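Local coordinates for alpha-L-rhamnosidase (Aspergillus terreus, PDB 6GSZ), which probably hydrolyses terminal non-reducing alpha-L-rhamnose residues in alpha-L-rhamnosides, as a multidomain glycoside hydrolase that carries N-linked glycans and binds calcium, at residues Pro103-Pro108 with Arg148-Ala153; His356-Glu361 with Cys461-Glu466; Gln537-Phe542 with Val546-Gln551. All coordinates share one frame; numbering follows the deposited sequence. Where two conformers were deposited one is given.

Contact 1 of 3, residues Pro103-Pro108 with Arg148-Ala153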
loop_
_atom_site.group_PDB
_atom_site.type_symbol
_atom_site.label_atom_id
_atom_site.label_comp_id
_atom_site.label_asym_id
_atom_site.label_seq_id
_atom_site.Cartn_x
_atom_site.Cartn_y
_atom_site.Cartn_z
ATOM N N PRO A 103 -12.235 -20.656 -5.883
ATOM C CA PRO A 103 -10.806 -20.871 -5.714
ATOM C C PRO A 103 -10.089 -21.043 -7.055
ATOM O O PRO A 103 -10.677 -21.501 -8.046
ATOM C CB PRO A 103 -10.717 -22.161 -4.903
ATOM C CG PRO A 103 -12.072 -22.262 -4.233
ATOM C CD PRO A 103 -13.029 -21.763 -5.296
ATOM N N GLY A 104 -8.787 -20.749 -7.010
ATOM C CA GLY A 104 -7.883 -20.937 -8.142
ATOM C C GLY A 104 -7.335 -22.355 -8.211
ATOM O O GLY A 104 -8.023 -23.331 -7.957
ATOM N N LEU A 105 -6.095 -22.442 -8.682
ATOM C CA LEU A 105 -5.376 -23.696 -8.837
ATOM C C LEU A 105 -4.580 -23.961 -7.558
ATOM O O LEU A 105 -3.625 -23.235 -7.248
ATOM C CB LEU A 105 -4.458 -23.594 -10.070
ATOM C CG LEU A 105 -5.141 -23.255 -11.380
ATOM C CD1 LEU A 105 -4.145 -23.319 -12.523
ATOM C CD2 LEU A 105 -6.287 -24.205 -11.685
ATOM N N LEU A 106 -5.059 -24.923 -6.765
ATOM C CA LEU A 106 -4.626 -25.000 -5.372
ATOM C C LEU A 106 -3.407 -25.898 -5.133
ATOM O O LEU A 106 -2.741 -25.763 -4.123
ATOM C CB LEU A 106 -5.787 -25.496 -4.514
ATOM C CG LEU A 106 -7.077 -24.696 -4.599
ATOM C CD1 LEU A 106 -8.210 -25.417 -3.883
ATOM C CD2 LEU A 106 -6.849 -23.334 -3.995
ATOM N N THR A 107 -3.108 -26.798 -6.070
ATOM C CA THR A 107 -1.992 -27.673 -5.980
ATOM C C THR A 107 -1.234 -27.665 -7.300
ATOM O O THR A 107 -1.791 -27.283 -8.318
ATOM C CB THR A 107 -2.436 -29.123 -5.740
ATOM O OG1 THR A 107 -3.099 -29.622 -6.905
ATOM C CG2 THR A 107 -3.365 -29.282 -4.565
ATOM N N PRO A 108 0.051 -28.088 -7.338
ATOM C CA PRO A 108 0.746 -28.234 -8.618
ATOM C C PRO A 108 -0.022 -29.049 -9.656
ATOM O O PRO A 108 -0.023 -28.667 -10.820
ATOM C CB PRO A 108 2.069 -28.871 -8.202
ATOM C CG PRO A 108 2.309 -28.291 -6.823
ATOM C CD PRO A 108 0.934 -28.374 -6.193
ATOM N N ARG A 148 -11.436 -19.899 -18.098
ATOM C CA ARG A 148 -10.513 -19.229 -17.194
ATOM C C ARG A 148 -9.097 -19.221 -17.764
ATOM O O ARG A 148 -8.687 -20.164 -18.410
ATOM C CB ARG A 148 -10.451 -19.941 -15.837
ATOM C CG ARG A 148 -11.778 -20.006 -15.091
ATOM C CD ARG A 148 -12.243 -18.644 -14.602
ATOM N NE ARG A 148 -13.493 -18.722 -13.888
ATOM C CZ ARG A 148 -14.711 -18.486 -14.412
ATOM N NH1 ARG A 148 -14.867 -18.078 -15.665
ATOM N NH2 ARG A 148 -15.772 -18.609 -13.620
ATOM N N LEU A 149 -8.376 -18.122 -17.505
ATOM C CA LEU A 149 -6.935 -18.058 -17.760
ATOM C C LEU A 149 -6.238 -17.895 -16.418
ATOM O O LEU A 149 -6.584 -16.960 -15.661
ATOM C CB LEU A 149 -6.565 -16.892 -18.671
ATOM C CG LEU A 149 -5.079 -16.812 -19.002
ATOM C CD1 LEU A 149 -4.624 -18.002 -19.854
ATOM C CD2 LEU A 149 -4.766 -15.516 -19.712
ATOM N N TYR A 150 -5.294 -18.787 -16.137
ATOM C CA TYR A 150 -4.449 -18.752 -14.968
ATOM C C TYR A 150 -3.037 -18.446 -15.445
ATOM O O TYR A 150 -2.556 -19.117 -16.392
ATOM C CB TYR A 150 -4.482 -20.100 -14.277
ATOM C CG TYR A 150 -5.864 -20.540 -13.902
ATOM C CD1 TYR A 150 -6.470 -20.038 -12.767
ATOM C CD2 TYR A 150 -6.577 -21.470 -14.636
ATOM C CE1 TYR A 150 -7.730 -20.464 -12.380
ATOM C CE2 TYR A 150 -7.833 -21.907 -14.239
ATOM C CZ TYR A 150 -8.423 -21.396 -13.097
ATOM O OH TYR A 150 -9.671 -21.881 -12.750
ATOM N N ILE A 151 -2.390 -17.393 -14.938
ATOM C CA ILE A 151 -1.189 -16.918 -15.605
ATOM C C ILE A 151 -0.277 -16.185 -14.643
ATOM O O ILE A 151 -0.737 -15.439 -13.761
ATOM C CB ILE A 151 -1.598 -16.034 -16.798
ATOM C CG1 ILE A 151 -0.382 -15.507 -17.561
ATOM C CG2 ILE A 151 -2.551 -14.926 -16.393
ATOM C CD1 ILE A 151 -0.695 -14.989 -18.958
ATOM N N THR A 152 1.018 -16.363 -14.842
ATOM C CA THR A 152 2.020 -15.546 -14.223
ATOM C C THR A 152 3.249 -15.490 -15.117
ATOM O O THR A 152 3.304 -16.107 -16.172
ATOM C CB THR A 152 2.393 -16.026 -12.815
ATOM O OG1 THR A 152 3.107 -14.986 -12.147
ATOM C CG2 THR A 152 3.204 -17.300 -12.787
ATOM N N ALA A 153 4.243 -14.714 -14.690
ATOM C CA ALA A 153 5.482 -14.611 -15.444
ATOM C C ALA A 153 6.670 -14.613 -14.504
ATOM O O ALA A 153 6.563 -14.198 -13.321
ATOM C CB ALA A 153 5.500 -13.317 -16.223
HETATM O O HOH W 1 -10.640 -20.466 -10.643
#
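Leu-105 and Tyr-150 mark the closest approach of the two backbones, their CA atoms 7.9 Å apart, and since no hydrogen bond links the segments directly, side chains and one water make the junction. Segment 103-108 follows strand 99-103 of the N-terminal immunoglobulin-like domain, whereas 148-153 belongs to strand 144-154 of the alpha-L-rhamnosidase N-terminal domain. Leu-105 lies over one face of the Tyr-150 ring: its CG stands 3.7 Å from the ring centroid and only 10° off the normal, which defines a CH-pi contact. The two methyls divide the ring between them. CD1 covers the root, 3.5 Å from Tyr-150 CG, while CD2 reaches the phenol end, 3.8 Å from Tyr-150 CZ. In Tyr-150 the ring carbon CG is anti to the carbonyl carbon (chi1 -57°), a torsion that carries the ring out from the strand toward Gly-104, whose CA lies obliquely 4.3 Å from Tyr-150 CE1. At the far edge of the ring, in its plane, a water accepts a hydrogen bond from Tyr-150 OH (2.7 Å) and donates one to Pro-103 O (2.8 Å). One loop thus supplies both the cover of a ring face and the water-bridged partner of the hydroxyl. The loop has further ties: Tyr-184 OH bonds Leu-105 N and Ser-74 OG bonds Gly-104 O. Around this domain junction, Leu-105 also touches Leu-232 of strand 228-237 and Trp-111, and Tyr-150 packs between that strand, at Val-234, and strand 182-188, at Thr-186.

Contact 2 of 3, residues His356-Glu361 with Cys461-Glu466. With BGC (beta-D-glucopyranose), chain B.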
loop_
_atom_site.group_PDB
_atom_site.type_symbol
_atom_site.label_atom_id
_atom_site.label_comp_id
_atom_site.label_asym_id
_atom_site.label_seq_id
_atom_site.Cartn_x
_atom_site.Cartn_y
_atom_site.Cartn_z
ATOM N N HIS A 356 10.883 12.259 -17.320
ATOM C CA HIS A 356 9.908 12.514 -16.237
ATOM C C HIS A 356 10.619 12.939 -14.947
ATOM O O HIS A 356 11.540 12.265 -14.512
ATOM C CB HIS A 356 9.105 11.224 -15.979
ATOM C CG HIS A 356 8.412 10.633 -17.173
ATOM N ND1 HIS A 356 9.105 9.964 -18.165
ATOM C CD2 HIS A 356 7.104 10.587 -17.534
ATOM C CE1 HIS A 356 8.238 9.507 -19.055
ATOM N NE2 HIS A 356 7.012 9.897 -18.728
ATOM N N THR A 357 10.164 14.046 -14.323
ATOM C CA THR A 357 10.767 14.513 -13.058
ATOM C C THR A 357 9.678 14.969 -12.078
ATOM O O THR A 357 8.573 15.313 -12.459
ATOM C CB THR A 357 11.796 15.632 -13.274
ATOM O OG1 THR A 357 11.122 16.837 -13.635
ATOM C CG2 THR A 357 12.814 15.270 -14.334
ATOM N N GLU A 358 10.058 15.006 -10.799
ATOM C CA GLU A 358 9.140 15.455 -9.729
ATOM C C GLU A 358 9.037 16.977 -9.676
ATOM O O GLU A 358 7.976 17.536 -9.347
ATOM C CB GLU A 358 9.632 14.932 -8.386
ATOM C CG GLU A 358 9.482 13.451 -8.270
ATOM C CD GLU A 358 9.722 13.000 -6.838
ATOM O OE1 GLU A 358 10.847 13.229 -6.309
ATOM O OE2 GLU A 358 8.773 12.466 -6.246
ATOM N N VAL A 359 10.161 17.636 -9.956
ATOM C CA VAL A 359 10.312 19.076 -9.743
ATOM C C VAL A 359 11.148 19.661 -10.874
ATOM O O VAL A 359 11.804 18.944 -11.648
ATOM C CB VAL A 359 10.977 19.396 -8.395
ATOM C CG1 VAL A 359 10.127 18.906 -7.230
ATOM C CG2 VAL A 359 12.396 18.865 -8.318
ATOM N N MET A 360 11.107 20.991 -10.926
ATOM C CA MET A 360 11.983 21.787 -11.720
ATOM C C MET A 360 13.087 22.338 -10.805
ATOM O O MET A 360 12.880 22.543 -9.592
ATOM C CB MET A 360 11.232 22.974 -12.331
ATOM C CG MET A 360 10.014 22.637 -13.132
ATOM S SD MET A 360 10.471 21.839 -14.681
ATOM C CE MET A 360 11.148 23.211 -15.629
ATOM N N GLU A 361 14.241 22.616 -11.389
ATOM C CA GLU A 361 15.306 23.297 -10.684
ATOM C C GLU A 361 16.135 24.093 -11.695
ATOM O O GLU A 361 16.516 23.575 -12.736
ATOM C CB GLU A 361 16.196 22.282 -9.960
ATOM C CG GLU A 361 17.160 22.933 -8.990
ATOM C CD GLU A 361 18.235 22.077 -8.337
ATOM O OE1 GLU A 361 18.611 20.986 -8.899
ATOM O OE2 GLU A 361 18.697 22.507 -7.215
ATOM N N CYS A 461 9.812 5.121 -2.039
ATOM C CA CYS A 461 9.590 6.162 -3.027
ATOM C C CYS A 461 9.343 5.524 -4.394
ATOM O O CYS A 461 9.561 4.339 -4.548
ATOM C CB CYS A 461 10.761 7.142 -3.111
ATOM S SG CYS A 461 12.357 6.383 -3.511
ATOM N N PRO A 462 8.763 6.273 -5.339
ATOM C CA PRO A 462 8.384 5.731 -6.637
ATOM C C PRO A 462 9.180 6.233 -7.835
ATOM O O PRO A 462 8.839 5.830 -8.923
ATOM C CB PRO A 462 6.960 6.330 -6.750
ATOM C CG PRO A 462 7.108 7.725 -6.179
ATOM C CD PRO A 462 8.180 7.603 -5.112
ATOM N N GLN A 463 10.205 7.043 -7.620
ATOM C CA GLN A 463 10.810 7.790 -8.757
ATOM C C GLN A 463 12.265 7.421 -9.024
ATOM O O GLN A 463 12.605 7.255 -10.204
ATOM C CB GLN A 463 10.600 9.294 -8.541
ATOM C CG GLN A 463 11.543 9.993 -7.568
ATOM C CD GLN A 463 11.419 9.547 -6.132
ATOM O OE1 GLN A 463 11.933 8.499 -5.753
ATOM N NE2 GLN A 463 10.749 10.337 -5.299
ATOM N N ARG A 464 13.109 7.327 -8.016
ATOM C CA ARG A 464 14.525 7.114 -8.193
ATOM C C ARG A 464 14.824 5.611 -8.296
ATOM O O ARG A 464 13.939 4.781 -8.448
ATOM C CB ARG A 464 15.332 7.819 -7.094
ATOM C CG ARG A 464 15.198 7.220 -5.698
ATOM C CD ARG A 464 15.879 8.100 -4.672
ATOM N NE ARG A 464 15.775 7.567 -3.330
ATOM C CZ ARG A 464 15.639 8.293 -2.222
ATOM N NH1 ARG A 464 15.770 9.607 -2.297
ATOM N NH2 ARG A 464 15.364 7.676 -1.070
ATOM N N ASP A 465 16.123 5.303 -8.267
ATOM C CA ASP A 465 16.645 3.941 -8.364
ATOM C C ASP A 465 16.559 3.228 -7.022
ATOM O O ASP A 465 17.527 2.808 -6.489
ATOM C CB ASP A 465 18.070 3.954 -8.911
ATOM C CG ASP A 465 19.055 4.796 -8.120
ATOM O OD1 ASP A 465 18.603 5.544 -7.210
ATOM O OD2 ASP A 465 20.238 4.710 -8.393
ATOM N N GLU A 466 15.347 3.155 -6.502
ATOM C CA GLU A 466 15.101 2.524 -5.188
ATOM C C GLU A 466 13.743 1.832 -5.281
ATOM O O GLU A 466 13.648 0.793 -5.856
ATOM C CB GLU A 466 15.297 3.568 -4.076
ATOM C CG GLU A 466 15.422 2.977 -2.682
ATOM C CD GLU A 466 16.161 3.849 -1.691
ATOM O OE1 GLU A 466 16.484 4.990 -2.038
ATOM O OE2 GLU A 466 16.421 3.379 -0.582
HETATM C C2 BGC B . 13.984 4.907 3.306
HETATM C C3 BGC B . 14.601 4.770 4.669
HETATM C C4 BGC B . 16.007 4.217 4.742
HETATM C C5 BGC B . 16.757 4.991 3.770
HETATM C C6 BGC B . 18.180 4.478 3.875
HETATM C C1 BGC B . 14.966 5.583 2.364
HETATM O O1 BGC B . 14.315 5.818 1.131
HETATM O O2 BGC B . 12.993 5.907 3.314
HETATM O O3 BGC B . 13.910 3.840 5.315
HETATM O O4 BGC B . 16.656 4.221 6.034
HETATM O O5 BGC B . 16.246 4.951 2.398
HETATM O O6 BGC B . 18.953 5.094 2.840
#
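Gln-463 meets Glu-358 through its amide nitrogen, which lies 3.1 Å from both carboxylate oxygens. The bond from Gln-463 NE2 to Glu-358 OE2 is the straighter (156°), with OE2 approached from well above the carboxylate plane; the one to OE1 is weak. The side chains cross at about a right angle, and the carboxylate and amide planes stand 76° apart, so the amide is set across the carboxylate instead of flat against it. Gln-463 CG sits between the backbone N and the carbonyl carbon (chi1 79°), and a bend at chi2 folds the amide back over its own backbone. There Gln-463 OE1 accepts Arg-464 N at 2.8 Å, in the carbonyl plane and on a lone pair, which fixes which end of the amide is oxygen. Each oxygen of buried Glu-358 has a second donor: Asn-335 ND2 for OE2 and Phe-759 N for OE1. Next along the loop, Arg-464 NE forms a salt bridge with Glu-466 OE1 (3.0 Å), Arg-464 NH1 another with Glu-740, and Glu-466 OE2 accepts Trp-470 NE1. Arg-464 NH2 lies 3.1 Å from O1 of the bound glucose, which meets the guanidinium edge in plane. Neutral N-H donors therefore satisfy the Glu-358 carboxylate, and one amide gives its N-H to Glu-358 and its oxygen to Arg-464 N, consistent with a second-shell link between the concanavalin-like domain and the sugar pocket.

Contact 3 of 3, residues Gln537-Phe542 with Val546-Gln551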
loop_
_atom_site.group_PDB
_atom_site.type_symbol
_atom_site.label_atom_id
_atom_site.label_comp_id
_atom_site.label_asym_id
_atom_site.label_seq_id
_atom_site.Cartn_x
_atom_site.Cartn_y
_atom_site.Cartn_z
ATOM N N GLN A 537 -0.718 -3.010 14.364
ATOM C CA GLN A 537 -1.578 -1.995 13.766
ATOM C C GLN A 537 -2.650 -2.622 12.855
ATOM O O GLN A 537 -3.772 -2.085 12.705
ATOM C CB GLN A 537 -0.796 -0.881 13.097
ATOM C CG GLN A 537 -1.662 0.220 12.509
ATOM C CD GLN A 537 -2.470 0.957 13.561
ATOM O OE1 GLN A 537 -1.892 1.579 14.432
ATOM N NE2 GLN A 537 -3.793 0.937 13.405
ATOM N N LEU A 538 -2.252 -3.658 12.099
ATOM C CA LEU A 538 -3.183 -4.279 11.207
ATOM C C LEU A 538 -4.377 -4.821 12.007
ATOM O O LEU A 538 -5.512 -4.777 11.528
ATOM C CB LEU A 538 -2.455 -5.362 10.399
ATOM C CG LEU A 538 -3.089 -5.757 9.092
ATOM C CD1 LEU A 538 -3.163 -4.586 8.107
ATOM C CD2 LEU A 538 -2.310 -6.918 8.510
ATOM N N TYR A 539 -4.074 -5.429 13.168
ATOM C CA TYR A 539 -5.138 -5.956 14.027
ATOM C C TYR A 539 -6.005 -4.821 14.641
ATOM O O TYR A 539 -7.232 -4.916 14.579
ATOM C CB TYR A 539 -4.513 -6.826 15.107
ATOM C CG TYR A 539 -5.536 -7.454 16.012
ATOM C CD1 TYR A 539 -6.426 -8.370 15.500
ATOM C CD2 TYR A 539 -5.646 -7.148 17.351
ATOM C CE1 TYR A 539 -7.407 -8.979 16.269
ATOM C CE2 TYR A 539 -6.573 -7.792 18.159
ATOM C CZ TYR A 539 -7.472 -8.703 17.619
ATOM O OH TYR A 539 -8.437 -9.303 18.375
ATOM N N GLU A 540 -5.357 -3.735 15.064
ATOM C CA GLU A 540 -6.101 -2.583 15.558
ATOM C C GLU A 540 -7.093 -2.103 14.485
ATOM O O GLU A 540 -8.266 -1.782 14.766
ATOM C CB GLU A 540 -5.178 -1.444 15.931
ATOM C CG GLU A 540 -4.367 -1.725 17.186
ATOM C CD GLU A 540 -5.151 -1.908 18.466
ATOM O OE1 GLU A 540 -5.827 -0.932 18.863
ATOM O OE2 GLU A 540 -5.096 -3.044 19.008
ATOM N N SER A 541 -6.634 -2.099 13.225
ATOM C CA SER A 541 -7.456 -1.520 12.144
ATOM C C SER A 541 -8.564 -2.479 11.672
ATOM O O SER A 541 -9.700 -2.025 11.374
ATOM C CB SER A 541 -6.550 -1.200 10.967
ATOM O OG SER A 541 -5.668 -0.147 11.292
ATOM N N PHE A 542 -8.239 -3.781 11.547
ATOM C CA PHE A 542 -9.174 -4.710 10.836
ATOM C C PHE A 542 -9.700 -5.864 11.703
ATOM O O PHE A 542 -10.637 -6.549 11.324
ATOM C CB PHE A 542 -8.557 -5.201 9.532
ATOM C CG PHE A 542 -8.164 -4.093 8.595
ATOM C CD1 PHE A 542 -9.107 -3.322 7.944
ATOM C CD2 PHE A 542 -6.837 -3.798 8.415
ATOM C CE1 PHE A 542 -8.726 -2.281 7.114
ATOM C CE2 PHE A 542 -6.446 -2.742 7.593
ATOM C CZ PHE A 542 -7.383 -1.985 6.945
ATOM N N VAL A 546 -7.221 -14.351 12.784
ATOM C CA VAL A 546 -6.502 -15.356 11.989
ATOM C C VAL A 546 -5.192 -14.769 11.445
ATOM O O VAL A 546 -4.133 -15.406 11.528
ATOM C CB VAL A 546 -7.387 -15.953 10.879
ATOM C CG1 VAL A 546 -6.577 -16.858 9.946
ATOM C CG2 VAL A 546 -8.548 -16.696 11.496
ATOM N N MET A 547 -5.289 -13.559 10.897
ATOM C CA MET A 547 -4.122 -12.911 10.388
ATOM C C MET A 547 -3.134 -12.561 11.523
ATOM O O MET A 547 -1.913 -12.667 11.372
ATOM C CB MET A 547 -4.548 -11.706 9.552
ATOM C CG MET A 547 -3.427 -11.014 8.914
ATOM S SD MET A 547 -3.950 -9.954 7.531
ATOM C CE MET A 547 -5.072 -8.822 8.342
ATOM N N LEU A 548 -3.673 -12.173 12.686
ATOM C CA LEU A 548 -2.773 -11.892 13.829
ATOM C C LEU A 548 -2.006 -13.158 14.229
ATOM O O LEU A 548 -0.792 -13.133 14.449
ATOM C CB LEU A 548 -3.576 -11.337 15.002
ATOM C CG LEU A 548 -2.738 -10.886 16.195
ATOM C CD1 LEU A 548 -1.820 -9.754 15.834
ATOM C CD2 LEU A 548 -3.645 -10.468 17.354
ATOM N N GLU A 549 -2.710 -14.298 14.262
ATOM C CA GLU A 549 -2.047 -15.568 14.565
ATOM C C GLU A 549 -0.985 -15.912 13.500
ATOM O O GLU A 549 0.106 -16.341 13.890
ATOM C CB GLU A 549 -3.057 -16.706 14.664
ATOM C CG GLU A 549 -2.460 -18.029 15.067
ATOM C CD GLU A 549 -2.016 -18.116 16.510
ATOM O OE1 GLU A 549 -2.789 -17.669 17.384
ATOM O OE2 GLU A 549 -0.902 -18.657 16.752
ATOM N N GLU A 550 -1.270 -15.712 12.200
ATOM C CA GLU A 550 -0.233 -16.063 11.195
ATOM C C GLU A 550 0.986 -15.151 11.314
ATOM O O GLU A 550 2.106 -15.580 10.957
ATOM C CB GLU A 550 -0.865 -16.125 9.813
ATOM C CG GLU A 550 -0.973 -14.850 9.053
ATOM C CD GLU A 550 -1.926 -14.894 7.862
ATOM O OE1 GLU A 550 -2.876 -15.742 7.901
ATOM O OE2 GLU A 550 -1.753 -14.052 6.944
ATOM N N GLN A 551 0.789 -13.924 11.798
ATOM C CA GLN A 551 1.856 -12.929 11.936
ATOM C C GLN A 551 2.599 -13.038 13.283
ATOM O O GLN A 551 3.610 -12.358 13.503
ATOM C CB GLN A 551 1.296 -11.537 11.667
ATOM C CG GLN A 551 0.896 -11.384 10.208
ATOM C CD GLN A 551 -0.047 -10.245 9.909
ATOM O OE1 GLN A 551 -0.287 -9.374 10.749
ATOM N NE2 GLN A 551 -0.581 -10.218 8.691
#
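Leu-538 faces Met-547 and Tyr-539 faces Leu-548 across two antiparallel helical segments, whose axes approach to 9.8 Å at an angle of 176° between their directions. Three residues separate the segments, making this a helical hairpin. Leu-548 can be followed outward. Its CB already lies 4.1 Å from Tyr-539 CD1, at the rim of the ring. CG, anti to the backbone N (chi1 -175°), directs the two methyls toward helix 530-542, where they part: CD1 comes to 4.0 Å from Tyr-539 CB, and CD2 settles over the ring. The distance from Leu-548 CD2 to the ring centroid is 3.8 Å, and the methyl lies 10° off the normal, a CH-pi contact near the centre of the face. Tyr-539 CG is likewise anti to its own nitrogen, which carries the ring toward the other helix.

Beside this pair, Leu-538 and Met-547 cross at about a right angle. Leu-538 CD2 is 3.4 Å from Met-547 CE, but Met-547 was modelled in two conformers, so the closeness of this approach is doubtful. The same leucine methyl touches the amide of Gln-551, 3.7 Å from NE2, one turn further along helix 545-562. Outside the hairpin, helix 488-503 packs on this layer, with Leu-491 on Leu-538 and Leu-495 on Gln-551, while Ile-616 of helix 598-619 meets Leu-548. No hydrogen bond crosses between the segments, and their contact consists of methyls against an aromatic face, a thioether and an amide. Cohesion between these neighbouring helices of the six-hairpin glycosidase domain therefore probably rests largely on dispersion and exclusion of water.

In the fold
The three contacts follow one another in series along the chain. Contact 1 joins the N-terminal immunoglobulin-like domain to the sheet holding strand 144-154; contact 2 joins strand 351-361 of the concanavalin-like domain to a loop of the six-hairpin glycosidase domain; contact 3 lies wholly within that last domain, between helices 530-542 and 545-562. The centres of contact 1 and contact 2 are about 36 Å apart. Those of contact 1 and contact 3 are about 27 Å apart, and those of contact 2 and contact 3 about 34 Å; none touches another. Contacts 2 and 3 share a domain but lie on opposite sides of the chain's centre. Two contacts therefore bridge domains, and the third holds adjacent helices together within the six-hairpin glycosidase domain.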